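Local coordinates for protein borrelidin polyketide synthase, type I (Streptomyces parvulus, PDB 6OBT) that probably dehydrates beta-hydroxyacyl intermediates as a dehydratase domain of the modular polyketide synthase that builds borrelidin, at residues Ala40-Val45 with Trp86-Leu91; Asp53-Trp58 with Val124-Glu129; Cys99-Glu104 with Asp260-Ala265; Thr133-Met138 with Glu152-Ala157. One frame throughout, in Å; residues are numbered along the deposited sequence.

Contact 1. Residues Ala40-Val45 with Trp86-Leu91; sequences AGHAFV and WVELAL
Glu88 is the first residue of 86-91 to reach the loop 40-45, receiving a hydrogen bond on OE1 from NE2 of His42 at 2.8 Å. The donor arrives on the anti side of the carboxylate, 30° out of its plane, while OE1 stays close to the imidazole plane. A bend at chi2 (82°) carries the carboxylate round to the histidine. Its oxygens also take the backbone N of Gly225 (OE1) and of Leu226 (OE2), so both oxygens of this buried acid are satisfied, OE1 with two donors. At the far side of the imidazole, Phe44 N donates to His42 ND1 at 3.0 Å; with one nitrogen donating and the other accepting, the ring's rotation is fixed. Helix 83-97 is the long central helix of a hotdog fold, and 40-45 links strands 38-39 and 47-50. Leu89 follows with a single methyl, CD2, which sits over one imidazole face, 3.4 Å from His42 CE1, in a CH-pi contact. The same methyl touches Phe44 CB at 4.0 Å and Val45 CG2 at 3.8 Å: a branched, flexible leucine suits a spot where one methyl meets three neighbours. The rings of His92 and Tyr224 also meet His42.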
# COMPACT_ATOMS: atom_id res chain seq x y z
N ALA A 40 -6.14 4.11 -9.12
CA ALA A 40 -7.27 4.63 -8.36
C ALA A 40 -7.96 5.83 -9.00
O ALA A 40 -9.04 6.22 -8.53
CB ALA A 40 -6.83 4.98 -6.93
N GLY A 41 -7.38 6.43 -10.04
CA GLY A 41 -8.08 7.44 -10.81
C GLY A 41 -8.30 8.79 -10.15
O GLY A 41 -9.18 9.54 -10.59
N HIS A 42 -7.55 9.11 -9.10
CA HIS A 42 -7.62 10.42 -8.45
C HIS A 42 -6.25 11.09 -8.52
O HIS A 42 -5.22 10.42 -8.38
CB HIS A 42 -8.04 10.32 -6.99
CG HIS A 42 -8.52 11.62 -6.42
ND1 HIS A 42 -7.66 12.57 -5.91
CD2 HIS A 42 -9.77 12.14 -6.32
CE1 HIS A 42 -8.36 13.61 -5.49
NE2 HIS A 42 -9.64 13.38 -5.74
N ALA A 43 -6.26 12.41 -8.70
CA ALA A 43 -5.01 13.15 -8.83
C ALA A 43 -4.17 13.08 -7.56
O ALA A 43 -2.95 12.91 -7.63
CB ALA A 43 -5.31 14.61 -9.20
N PHE A 44 -4.81 13.19 -6.39
CA PHE A 44 -4.06 13.19 -5.13
C PHE A 44 -3.72 11.79 -4.65
O PHE A 44 -2.71 11.62 -3.96
CB PHE A 44 -4.85 13.88 -4.03
CG PHE A 44 -4.95 15.38 -4.20
CD1 PHE A 44 -4.13 16.05 -5.08
CD2 PHE A 44 -5.88 16.09 -3.47
CE1 PHE A 44 -4.24 17.44 -5.23
CE2 PHE A 44 -6.00 17.46 -3.61
CZ PHE A 44 -5.17 18.13 -4.49
N VAL A 45 -4.55 10.79 -4.94
CA VAL A 45 -4.22 9.42 -4.51
C VAL A 45 -4.29 8.51 -5.73
O VAL A 45 -5.31 7.85 -5.98
CB VAL A 45 -5.13 8.95 -3.37
CG1 VAL A 45 -4.68 9.58 -2.07
CG2 VAL A 45 -6.59 9.28 -3.63
N TRP A 86 -9.91 16.78 2.14
CA TRP A 86 -10.13 15.50 2.82
C TRP A 86 -11.54 14.99 2.60
O TRP A 86 -11.76 13.78 2.58
CB TRP A 86 -9.83 15.63 4.31
CG TRP A 86 -8.41 16.13 4.62
CD1 TRP A 86 -8.07 17.26 5.28
CD2 TRP A 86 -7.17 15.48 4.27
NE1 TRP A 86 -6.70 17.38 5.37
CE2 TRP A 86 -6.13 16.30 4.76
CE3 TRP A 86 -6.85 14.30 3.59
CZ2 TRP A 86 -4.77 15.96 4.60
CZ3 TRP A 86 -5.51 13.96 3.43
CH2 TRP A 86 -4.49 14.79 3.92
N VAL A 87 -12.51 15.89 2.41
CA VAL A 87 -13.86 15.42 2.09
C VAL A 87 -13.92 14.85 0.68
O VAL A 87 -14.53 13.81 0.43
CB VAL A 87 -14.90 16.54 2.29
CG1 VAL A 87 -16.33 15.97 2.07
CG2 VAL A 87 -14.77 17.15 3.66
N GLU A 88 -13.31 15.57 -0.27
CA GLU A 88 -13.20 15.08 -1.64
C GLU A 88 -12.57 13.69 -1.70
O GLU A 88 -13.06 12.80 -2.42
CB GLU A 88 -12.39 16.11 -2.45
CG GLU A 88 -11.57 15.55 -3.63
CD GLU A 88 -12.43 15.35 -4.86
OE1 GLU A 88 -11.90 15.03 -5.94
OE2 GLU A 88 -13.65 15.51 -4.73
N LEU A 89 -11.48 13.47 -0.95
CA LEU A 89 -10.85 12.15 -0.94
C LEU A 89 -11.77 11.11 -0.31
O LEU A 89 -11.82 9.97 -0.78
CB LEU A 89 -9.51 12.20 -0.18
CG LEU A 89 -8.43 13.03 -0.88
CD1 LEU A 89 -7.15 13.13 -0.02
CD2 LEU A 89 -8.13 12.48 -2.25
N ALA A 90 -12.49 11.46 0.75
CA ALA A 90 -13.43 10.51 1.34
C ALA A 90 -14.53 10.15 0.34
O ALA A 90 -14.91 8.98 0.23
CB ALA A 90 -14.03 11.09 2.62
N LEU A 91 -15.05 11.15 -0.39
CA LEU A 91 -16.09 10.88 -1.39
C LEU A 91 -15.57 9.96 -2.48
O LEU A 91 -16.30 9.09 -2.99
CB LEU A 91 -16.59 12.19 -2.00
CG LEU A 91 -17.52 13.02 -1.12
CD1 LEU A 91 -17.53 14.50 -1.53
CD2 LEU A 91 -18.93 12.44 -1.21

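Contact 2. Residues Asp53-Trp58 with Val124-Glu129; sequences DGQRVW and VVTETE
Arg56 and Val125 form the firm centre of this contact, an antiparallel hydrogen-bonded pair in which each backbone serves the other: Arg56 N to Val125 O at 2.9 Å and Val125 N to Arg56 O at 2.8 Å, the latter nearly straight at 171°. One residue on, Val57 and Val124 form a non-hydrogen-bonded pair, lying side by side with their CG2 methyls 3.9 Å apart. Beta-branched valine suits such extended backbone, and Leu51 of the second subunit packs on Val57 too. On the other face, with Arg56 and Val125, Trp58 brings CZ3 to 3.5 Å from Val125 CG2 while its NE1 bonds Gln96. The Arg56 guanidinium turns one face to the indole, over CZ2, and makes a salt bridge with Asp50. These are strands 55-62 and 119-127, neighbours in the first hotdog sheet, whose helix 83-97 meets Trp58 and Val125 through Ala93. Toward the more exposed end, side chains and a water take over from backbone bonds. Gln55 runs extended beyond CG beside Thr126, and its NE2 donates to Thr126 OG1 at 3.0 Å, the hydroxyl lying 16° out of the amide plane. Gly54, at phi 76°, has a turn geometry that only a residue without CB takes comfortably. A water gives hydrogen bonds to Gly54 O and Val125 O, bridging the two backbones. Glu127 OE2 approaches Gly54 O to 2.8 Å, but both are acceptors, an unfavourable approach; Arg134 offers the acid only a long, weak ion pair.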
# COMPACT_ATOMS: atom_id res chain seq x y z
N ASP A 53 -6.77 -7.17 5.49
CA ASP A 53 -7.49 -6.67 6.66
C ASP A 53 -9.00 -6.56 6.44
O ASP A 53 -9.74 -6.43 7.42
CB ASP A 53 -6.93 -5.29 7.00
CG ASP A 53 -6.75 -5.07 8.49
OD1 ASP A 53 -7.76 -5.09 9.22
OD2 ASP A 53 -5.59 -4.85 8.92
N GLY A 54 -9.47 -6.63 5.20
CA GLY A 54 -10.66 -5.89 4.84
C GLY A 54 -10.39 -4.41 4.68
O GLY A 54 -11.32 -3.65 4.36
N GLN A 55 -9.15 -3.98 4.87
CA GLN A 55 -8.76 -2.59 4.70
C GLN A 55 -8.39 -2.30 3.26
O GLN A 55 -7.91 -3.17 2.53
CB GLN A 55 -7.55 -2.26 5.57
CG GLN A 55 -7.89 -1.75 6.94
CD GLN A 55 -6.70 -1.12 7.64
OE1 GLN A 55 -5.55 -1.42 7.33
NE2 GLN A 55 -6.98 -0.24 8.59
N ARG A 56 -8.60 -1.05 2.87
CA ARG A 56 -8.15 -0.53 1.59
C ARG A 56 -7.49 0.81 1.85
O ARG A 56 -8.06 1.64 2.56
CB ARG A 56 -9.30 -0.35 0.59
CG ARG A 56 -10.11 -1.60 0.29
CD ARG A 56 -11.03 -1.35 -0.91
NE ARG A 56 -10.31 -0.80 -2.05
CZ ARG A 56 -10.88 -0.41 -3.19
NH1 ARG A 56 -12.20 -0.50 -3.33
NH2 ARG A 56 -10.14 0.07 -4.18
N VAL A 57 -6.33 1.03 1.25
CA VAL A 57 -5.56 2.25 1.49
C VAL A 57 -5.32 2.95 0.16
O VAL A 57 -4.83 2.32 -0.79
CB VAL A 57 -4.24 1.96 2.20
CG1 VAL A 57 -3.43 3.26 2.38
CG2 VAL A 57 -4.50 1.32 3.56
N TRP A 58 -5.67 4.23 0.08
CA TRP A 58 -5.31 5.06 -1.06
C TRP A 58 -4.06 5.85 -0.68
O TRP A 58 -3.93 6.32 0.45
CB TRP A 58 -6.45 6.03 -1.46
CG TRP A 58 -7.59 5.35 -2.20
CD1 TRP A 58 -7.87 5.42 -3.54
CD2 TRP A 58 -8.59 4.51 -1.62
NE1 TRP A 58 -8.99 4.67 -3.83
CE2 TRP A 58 -9.45 4.11 -2.67
CE3 TRP A 58 -8.84 4.05 -0.32
CZ2 TRP A 58 -10.54 3.26 -2.45
CZ3 TRP A 58 -9.93 3.22 -0.11
CH2 TRP A 58 -10.76 2.83 -1.17
N VAL A 124 -7.33 5.63 4.57
CA VAL A 124 -7.45 4.27 5.08
C VAL A 124 -8.92 3.98 5.32
O VAL A 124 -9.55 4.60 6.19
CB VAL A 124 -6.65 4.08 6.37
CG1 VAL A 124 -6.94 2.70 6.93
CG2 VAL A 124 -5.14 4.26 6.11
N VAL A 125 -9.46 3.02 4.57
CA VAL A 125 -10.87 2.66 4.68
C VAL A 125 -10.96 1.26 5.25
O VAL A 125 -10.32 0.33 4.73
CB VAL A 125 -11.58 2.77 3.32
CG1 VAL A 125 -13.03 2.28 3.45
CG2 VAL A 125 -11.54 4.23 2.82
N THR A 126 -11.73 1.10 6.33
CA THR A 126 -11.77 -0.14 7.08
C THR A 126 -13.21 -0.61 7.23
O THR A 126 -14.10 0.16 7.62
CB THR A 126 -11.13 0.04 8.47
OG1 THR A 126 -9.83 0.63 8.31
CG2 THR A 126 -10.97 -1.32 9.15
N GLU A 127 -13.45 -1.88 6.89
CA GLU A 127 -14.79 -2.43 7.07
C GLU A 127 -15.09 -2.58 8.56
O GLU A 127 -14.20 -2.67 9.40
CB GLU A 127 -14.91 -3.78 6.36
CG GLU A 127 -14.84 -3.68 4.84
CD GLU A 127 -14.36 -4.96 4.19
OE1 GLU A 127 -14.77 -6.05 4.64
OE2 GLU A 127 -13.58 -4.88 3.22
N THR A 128 -16.38 -2.57 8.89
CA THR A 128 -16.83 -2.63 10.27
C THR A 128 -17.61 -3.92 10.50
O THR A 128 -17.72 -4.78 9.61
CB THR A 128 -17.70 -1.42 10.63
OG1 THR A 128 -18.90 -1.45 9.85
CG2 THR A 128 -16.96 -0.12 10.35
N GLU A 129 -18.15 -4.06 11.70
CA GLU A 129 -19.04 -5.17 12.01
C GLU A 129 -20.46 -4.95 11.49
O GLU A 129 -21.29 -5.86 11.60
CB GLU A 129 -19.08 -5.41 13.52
CG GLU A 129 -17.73 -5.75 14.13
CD GLU A 129 -17.31 -7.18 13.86
OE1 GLU A 129 -18.13 -7.95 13.30
OE2 GLU A 129 -16.16 -7.54 14.20
O HOH W 1 -12.38 -1.36 3.01

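Contact 3. Residues Cys99-Glu104 with Asp260-Ala265; sequences CDSVDE and DVRLFA
The guanidinium of Arg262 meets Asp100 at its edge: OD1 lies almost in its plane and takes NH1 at 2.9 Å, in a salt bridge. One face of the guanidinium carries Phe264, whose CE1 stands 3.9 Å above the plane, displaced toward the rim. The Asp100 carboxylate is turned 68° against the guanidinium, and only OD1 meets Arg262; OD2 instead accepts from Gly158 N, and Arg262 NH2 donates to Pro160 O. Bends at chi2 and chi3 fold the arginine back alongside the aspartate, which is poorly ordered, so the salt bridge is less certain than the backbone bonds. Beneath this charged edge, Val102 and Val261 form an antiparallel hydrogen-bonded pair, N to O at 3.0 Å both ways. Strands 101-107 and 254-263 join here, the seam between the two hotdog halves of the double hotdog. The valine CB atoms are 4.0 Å apart, and both side chains pack on helix 83-97, where short branched apolar residues fit. Asp260 and Val261 together face Val102 in a G1 beta bulge; Asp260 takes its positive phi, which aspartate tolerates better than most residues. Its N bonds Asp103 O at 3.2 Å from well above the carbonyl plane, a poor direction. The carboxylates of the two aspartates come close, OD2 of Asp103 to OD2 of Asp260 at 4.3 Å, which may raise their proton affinity slightly; Ser101 OG donates to Asp103 OD2 and would partly offset this.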
# COMPACT_ATOMS: atom_id res chain seq x y z
N CYS A 99 -19.73 2.98 -0.79
CA CYS A 99 -20.33 3.82 0.24
C CYS A 99 -20.47 5.23 -0.33
O CYS A 99 -19.54 6.04 -0.26
CB CYS A 99 -19.49 3.82 1.52
SG CYS A 99 -19.42 2.26 2.45
N ASP A 100 -21.62 5.53 -0.91
CA ASP A 100 -21.82 6.78 -1.62
C ASP A 100 -22.04 7.98 -0.70
O ASP A 100 -22.37 9.07 -1.19
CB ASP A 100 -23.01 6.65 -2.58
CG ASP A 100 -24.31 6.46 -1.85
OD1 ASP A 100 -25.21 7.32 -1.99
OD2 ASP A 100 -24.44 5.45 -1.12
N SER A 101 -21.88 7.83 0.61
CA SER A 101 -22.14 8.93 1.53
C SER A 101 -21.00 9.05 2.53
O SER A 101 -20.51 8.05 3.06
CB SER A 101 -23.46 8.75 2.27
OG SER A 101 -23.59 9.70 3.32
N VAL A 102 -20.57 10.29 2.76
CA VAL A 102 -19.70 10.60 3.89
C VAL A 102 -20.66 10.94 5.03
O VAL A 102 -21.15 12.06 5.15
CB VAL A 102 -18.72 11.73 3.58
CG1 VAL A 102 -17.84 12.03 4.78
CG2 VAL A 102 -17.83 11.36 2.37
N ASP A 103 -21.01 9.91 5.81
CA ASP A 103 -21.88 10.11 6.96
C ASP A 103 -21.32 11.17 7.90
O ASP A 103 -22.06 11.96 8.49
CB ASP A 103 -22.07 8.80 7.73
CG ASP A 103 -23.02 7.83 7.03
OD1 ASP A 103 -23.28 6.75 7.60
OD2 ASP A 103 -23.49 8.15 5.91
N GLU A 104 -19.99 11.18 8.05
CA GLU A 104 -19.34 11.97 9.08
C GLU A 104 -17.87 12.12 8.73
O GLU A 104 -17.21 11.11 8.43
CB GLU A 104 -19.51 11.28 10.44
CG GLU A 104 -19.75 12.17 11.62
CD GLU A 104 -19.35 11.50 12.92
OE1 GLU A 104 -18.63 12.12 13.72
OE2 GLU A 104 -19.77 10.33 13.12
N ASP A 260 -23.08 14.04 6.35
CA ASP A 260 -23.97 13.67 5.25
C ASP A 260 -23.64 14.42 3.96
O ASP A 260 -24.45 15.17 3.41
CB ASP A 260 -25.44 13.89 5.64
CG ASP A 260 -25.86 13.03 6.80
OD1 ASP A 260 -26.59 13.53 7.69
OD2 ASP A 260 -25.47 11.84 6.84
N VAL A 261 -22.44 14.14 3.45
CA VAL A 261 -21.95 14.72 2.19
C VAL A 261 -22.17 13.71 1.07
O VAL A 261 -21.78 12.54 1.19
CB VAL A 261 -20.47 15.10 2.29
CG1 VAL A 261 -20.07 15.92 1.06
CG2 VAL A 261 -20.19 15.86 3.57
N ARG A 262 -22.78 14.17 -0.02
CA ARG A 262 -22.96 13.33 -1.20
C ARG A 262 -22.56 14.11 -2.44
O ARG A 262 -22.85 15.31 -2.56
CB ARG A 262 -24.42 12.84 -1.34
CG ARG A 262 -24.90 12.01 -0.17
CD ARG A 262 -25.66 10.78 -0.64
NE ARG A 262 -27.07 11.08 -0.86
CZ ARG A 262 -27.92 10.27 -1.48
NH1 ARG A 262 -27.50 9.10 -1.94
NH2 ARG A 262 -29.19 10.63 -1.64
N LEU A 263 -21.90 13.42 -3.37
CA LEU A 263 -21.49 14.00 -4.64
C LEU A 263 -22.23 13.27 -5.75
O LEU A 263 -22.07 12.05 -5.91
CB LEU A 263 -19.97 13.91 -4.82
CG LEU A 263 -19.41 14.51 -6.10
CD1 LEU A 263 -19.60 16.04 -6.09
CD2 LEU A 263 -17.95 14.18 -6.29
N PHE A 264 -23.04 14.00 -6.51
CA PHE A 264 -23.89 13.37 -7.52
C PHE A 264 -23.28 13.38 -8.91
O PHE A 264 -23.70 12.59 -9.76
CB PHE A 264 -25.26 14.05 -7.54
CG PHE A 264 -25.91 14.11 -6.19
CD1 PHE A 264 -26.46 12.97 -5.63
CD2 PHE A 264 -25.95 15.29 -5.48
CE1 PHE A 264 -27.04 13.01 -4.37
CE2 PHE A 264 -26.53 15.34 -4.23
CZ PHE A 264 -27.07 14.19 -3.67
N ALA A 265 -22.26 14.20 -9.14
CA ALA A 265 -21.70 14.36 -10.47
C ALA A 265 -20.24 14.73 -10.35
O ALA A 265 -19.84 15.44 -9.43
CB ALA A 265 -22.44 15.46 -11.25
O HOH W 2 -21.31 10.58 -2.95

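Contact 4. Residues Thr133-Met138 with Glu152-Ala157; sequences TRTVSM and EGILGA
Leu155 can be followed outward from its backbone across Val136 and Arg134. Its CB lies 3.8 Å from Arg134 O, next to the hydrogen bond that Leu155 N gives to that same oxygen. CG then comes against Val136, 3.9 Å from CG1; of the two tips, CD1 meets Val136 CB at 3.9 Å and CD2 meets Val136 CG1 at 4.0 Å. CG and both methyls of the leucine thus pack on CB and CG1 of the valine, and Cys99 and Val102 also touch the leucine. Strands 134-142 and 148-156 form a beta hairpin, one of the antiparallel pairs of the hotdog sheet. Arg134 with Leu155 and Val136 with Gly153 are its hydrogen-bonded pairs. Val136 places CG1 between its own N and carbonyl carbon (chi1 61°), a less usual choice that sets this methyl over Gly153, 3.7 Å from its C; opposite stands a residue with no side chain to compete. The bond from Val136 N to Gly153 O is skewed, the donor lying 48° out of the carbonyl plane. On the other face, Thr133 CG2 touches Ile154 CG2 at 3.6 Å, two beta-branched residues suited to strands. Beyond them, Ser137 CB lies against Glu152 CG, while Ser137 OG bonds His139 and Glu152 OE1 bonds Gln108.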
# COMPACT_ATOMS: atom_id res chain seq x y z
N THR A 133 -21.32 0.28 6.28
CA THR A 133 -20.74 1.34 7.10
C THR A 133 -19.26 1.04 7.31
O THR A 133 -18.91 -0.05 7.78
CB THR A 133 -21.45 1.46 8.45
OG1 THR A 133 -22.80 1.92 8.24
CG2 THR A 133 -20.72 2.44 9.34
N ARG A 134 -18.40 2.00 6.96
CA ARG A 134 -16.96 1.82 7.04
C ARG A 134 -16.32 3.06 7.66
O ARG A 134 -16.79 4.18 7.48
CB ARG A 134 -16.36 1.56 5.65
CG ARG A 134 -16.90 0.30 4.98
CD ARG A 134 -16.06 -0.09 3.78
NE ARG A 134 -16.74 -1.08 2.95
CZ ARG A 134 -16.16 -1.77 1.98
NH1 ARG A 134 -14.87 -1.60 1.72
NH2 ARG A 134 -16.87 -2.63 1.26
N THR A 135 -15.25 2.84 8.42
CA THR A 135 -14.50 3.98 8.92
C THR A 135 -13.50 4.45 7.87
O THR A 135 -13.09 3.70 6.98
CB THR A 135 -13.75 3.62 10.19
OG1 THR A 135 -12.76 2.62 9.89
CG2 THR A 135 -14.71 3.08 11.23
N VAL A 136 -13.13 5.72 7.96
CA VAL A 136 -12.14 6.29 7.06
C VAL A 136 -11.26 7.22 7.89
O VAL A 136 -11.75 7.89 8.81
CB VAL A 136 -12.78 7.03 5.87
CG1 VAL A 136 -13.69 8.22 6.32
CG2 VAL A 136 -11.72 7.51 4.90
N SER A 137 -9.97 7.23 7.60
CA SER A 137 -9.05 8.16 8.24
C SER A 137 -8.02 8.62 7.23
O SER A 137 -7.69 7.89 6.29
CB SER A 137 -8.39 7.55 9.49
OG SER A 137 -7.61 6.39 9.19
N MET A 138 -7.55 9.85 7.42
CA MET A 138 -6.64 10.53 6.51
C MET A 138 -5.36 10.90 7.26
O MET A 138 -5.43 11.45 8.37
CB MET A 138 -7.28 11.80 5.95
CG MET A 138 -8.39 11.53 4.94
SD MET A 138 -9.85 10.87 5.71
CE MET A 138 -11.00 11.03 4.34
N GLU A 152 -10.89 11.98 10.46
CA GLU A 152 -11.46 10.68 10.77
C GLU A 152 -12.96 10.76 10.53
O GLU A 152 -13.57 11.82 10.71
CB GLU A 152 -11.17 10.24 12.21
CG GLU A 152 -9.67 9.98 12.46
CD GLU A 152 -9.38 9.39 13.82
OE1 GLU A 152 -8.93 10.13 14.72
OE2 GLU A 152 -9.57 8.17 13.99
N GLY A 153 -13.55 9.65 10.10
CA GLY A 153 -14.97 9.69 9.82
C GLY A 153 -15.54 8.33 9.47
O GLY A 153 -14.91 7.29 9.68
N ILE A 154 -16.76 8.38 8.93
CA ILE A 154 -17.61 7.21 8.70
C ILE A 154 -18.20 7.34 7.30
O ILE A 154 -18.79 8.37 6.97
CB ILE A 154 -18.75 7.12 9.73
CG1 ILE A 154 -18.22 7.29 11.16
CG2 ILE A 154 -19.57 5.85 9.54
CD1 ILE A 154 -17.65 6.04 11.74
N LEU A 155 -18.05 6.29 6.49
CA LEU A 155 -18.66 6.23 5.17
C LEU A 155 -19.90 5.35 5.25
O LEU A 155 -19.89 4.30 5.89
CB LEU A 155 -17.69 5.69 4.13
CG LEU A 155 -16.36 6.42 4.09
CD1 LEU A 155 -15.34 5.63 3.26
CD2 LEU A 155 -16.56 7.85 3.54
N GLY A 156 -20.98 5.80 4.60
CA GLY A 156 -22.26 5.13 4.70
C GLY A 156 -22.92 4.98 3.34
O GLY A 156 -22.43 5.47 2.32
N ALA A 157 -24.03 4.27 3.36
CA ALA A 157 -24.80 4.02 2.15
C ALA A 157 -25.87 5.09 1.98
O ALA A 157 -26.43 5.61 2.95
CB ALA A 157 -25.46 2.64 2.21

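Contacts 2 and 4 lie in the same hotdog sheet, centres 9 Å apart, joined where Val124 N meets Ser137 O at 2.9 Å. Contact 4 lies within the chain loop that contact 3 closes, with centres 10 Å apart; Ser101 O to Gly156 N, 2.8 Å, carries the pairing across. Contact 1 supplies the helix inside the curve: Ala90 CB packs against Val102 CG2 at 3.8 Å and Met138 CE at 3.5 Å. Its loop also meets contact 2, Val45 CB lying 3.7 Å from Trp58 CB. In dehydratases of this family the active site lies between the two hotdogs; contact 3 joins these halves by strand pairing, and Glu88 of contact 1 bonds Gly225 and Leu226, just before helix 228-236.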